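Local coordinates for glucokinase (Leishmania braziliensis MHOM/BR/75/M2904, PDB 6EDI), which probably phosphorylates D-glucose with ATP, as a glucokinase of the actin-like ATPase fold, at residues 219-222 and 227-230. Sequence-based numbering, arbitrary orientation.
Sequences IHYV and SYIV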
loop_
_atom_site.group_PDB
_atom_site.type_symbol
_atom_site.label_atom_id
_atom_site.label_comp_id
_atom_site.label_asym_id
_atom_site.label_seq_id
_atom_site.Cartn_x
_atom_site.Cartn_y
_atom_site.Cartn_z
ATOM N N ILE A 219 -7.497 0.114 -3.280
ATOM C CA ILE A 219 -8.650 -0.105 -2.429
ATOM C C ILE A 219 -8.298 -1.333 -1.598
ATOM O O ILE A 219 -8.182 -2.449 -2.120
ATOM C CB ILE A 219 -9.939 -0.371 -3.207
ATOM C CG1 ILE A 219 -10.153 0.668 -4.315
ATOM C CG2 ILE A 219 -11.146 -0.385 -2.241
ATOM C CD1 ILE A 219 -11.394 0.439 -5.132
ATOM N N HIS A 220 -8.078 -1.122 -0.308
ATOM C CA HIS A 220 -7.723 -2.240 0.579
ATOM C C HIS A 220 -8.976 -2.738 1.277
ATOM O O HIS A 220 -9.718 -1.940 1.848
ATOM C CB HIS A 220 -6.682 -1.790 1.600
ATOM C CG HIS A 220 -6.381 -2.822 2.652
ATOM N ND1 HIS A 220 -5.748 -4.007 2.367
ATOM C CD2 HIS A 220 -6.620 -2.828 3.984
ATOM C CE1 HIS A 220 -5.612 -4.713 3.479
ATOM N NE2 HIS A 220 -6.126 -4.017 4.473
ATOM N N TYR A 221 -9.236 -4.043 1.200
ATOM C CA TYR A 221 -10.384 -4.620 1.888
ATOM C C TYR A 221 -9.976 -5.040 3.286
ATOM O O TYR A 221 -8.923 -5.645 3.469
ATOM C CB TYR A 221 -10.966 -5.827 1.143
ATOM C CG TYR A 221 -12.046 -6.508 1.953
ATOM C CD1 TYR A 221 -13.280 -5.911 2.143
ATOM C CD2 TYR A 221 -11.816 -7.738 2.553
ATOM C CE1 TYR A 221 -14.260 -6.516 2.897
ATOM C CE2 TYR A 221 -12.793 -8.350 3.313
ATOM C CZ TYR A 221 -14.011 -7.737 3.477
ATOM O OH TYR A 221 -14.987 -8.339 4.225
ATOM N N VAL A 222 -10.822 -4.705 4.257
ATOM C CA VAL A 222 -10.552 -4.929 5.676
ATOM C C VAL A 222 -11.543 -5.942 6.259
ATOM O O VAL A 222 -12.701 -5.609 6.539
ATOM C CB VAL A 222 -10.658 -3.611 6.486
ATOM C CG1 VAL A 222 -10.388 -3.889 7.949
ATOM C CG2 VAL A 222 -9.699 -2.535 5.953
ATOM N N SER A 227 -15.072 -3.709 5.516
ATOM C CA SER A 227 -15.117 -2.386 4.908
ATOM C C SER A 227 -13.865 -2.209 4.079
ATOM O O SER A 227 -12.941 -3.035 4.144
ATOM C CB SER A 227 -15.179 -1.302 5.981
ATOM O OG SER A 227 -14.078 -1.441 6.849
ATOM N N TYR A 228 -13.828 -1.137 3.301
ATOM C CA TYR A 228 -12.665 -0.862 2.470
ATOM C C TYR A 228 -12.047 0.485 2.833
ATOM O O TYR A 228 -12.742 1.396 3.293
ATOM C CB TYR A 228 -13.085 -0.785 0.998
ATOM C CG TYR A 228 -13.739 -2.016 0.402
ATOM C CD1 TYR A 228 -15.083 -2.316 0.642
ATOM C CD2 TYR A 228 -13.036 -2.830 -0.461
ATOM C CE1 TYR A 228 -15.683 -3.439 0.060
ATOM C CE2 TYR A 228 -13.625 -3.943 -1.055
ATOM C CZ TYR A 228 -14.938 -4.236 -0.796
ATOM O OH TYR A 228 -15.488 -5.353 -1.393
ATOM N N ILE A 229 -10.746 0.636 2.590
ATOM C CA ILE A 229 -10.125 1.941 2.726
ATOM C C ILE A 229 -9.217 2.116 1.526
ATOM O O ILE A 229 -8.583 1.167 1.080
ATOM C CB ILE A 229 -9.342 2.097 4.063
ATOM C CG1 ILE A 229 -8.726 3.496 4.179
ATOM C CG2 ILE A 229 -8.284 0.982 4.239
ATOM C CD1 ILE A 229 -8.306 3.864 5.601
ATOM N N VAL A 230 -9.190 3.317 0.970
ATOM C CA VAL A 230 -8.323 3.567 -0.171
ATOM C C VAL A 230 -7.037 4.246 0.278
ATOM O O VAL A 230 -7.052 5.142 1.127
ATOM C CB VAL A 230 -9.009 4.419 -1.251
ATOM C CG1 VAL A 230 -7.999 4.789 -2.350
ATOM C CG2 VAL A 230 -10.208 3.671 -1.844
#
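The turn end of a beta hairpin brings Ile-219 to Val-222 against Ser-227 to Val-230 in antiparallel register. His-220 with Ile-229 and Val-222 with Ser-227 are the hydrogen-bonded pairs. In the first, His-220 N donates to Ile-229 O at 2.7 Å, and Ile-229 N returns a bond to His-220 O in the carbonyl plane. In the second, Val-222 N meets Ser-227 O almost head-on, with a C=O...N angle of 176°. The return bond from Ser-227 N to Val-222 O is longer, 3.2 Å. Between the two pairs, Tyr-228 CA lies 3.2 Å from His-220 O in a CA-H...O contact.

Tyr-221 and Tyr-228 form an edge-to-face (T-shaped) pair on one face of the hairpin. Their planes are turned 62° apart. Tyr-221 CD1 sits over the centre of the Tyr-228 ring, 3.7 Å above its plane. Tyr-228 CG is anti to its own carbonyl carbon (chi1 -59°), which leads the ring back over the neighbouring strand. There Ile-219 CG2 packs on Tyr-228 CD2 at 3.6 Å. Ile-219 CG1 meets Val-230 CG2. Ala-162 and Leu-166 of helix 157-170 pack on Ile-219, Tyr-228 and Val-230. Both phenol oxygens are held: Tyr-221 OH by Asp-226 OD1 in the turn, Tyr-228 OH by Gly-201 O.

The other face carries His-220, Val-222, Ser-227 and Ile-229. Ile-229 CG2 lies at the edge of the imidazole and 4.2 Å from Val-222 CG2. Arg-204 NE is hydrogen-bonded to His-220 ND1, while Val-222 and Ile-229 also pack on Ile-229 and Val-222, respectively, of the second subunit, so this face contributes to the dimer interface. Alternating hydrogen-bonded and non-hydrogen-bonded pairs are the mark of an antiparallel hairpin, here strands 214-222 and 227-233, the latter at the margin of the mixed sheet in an actin-like ATPase fold.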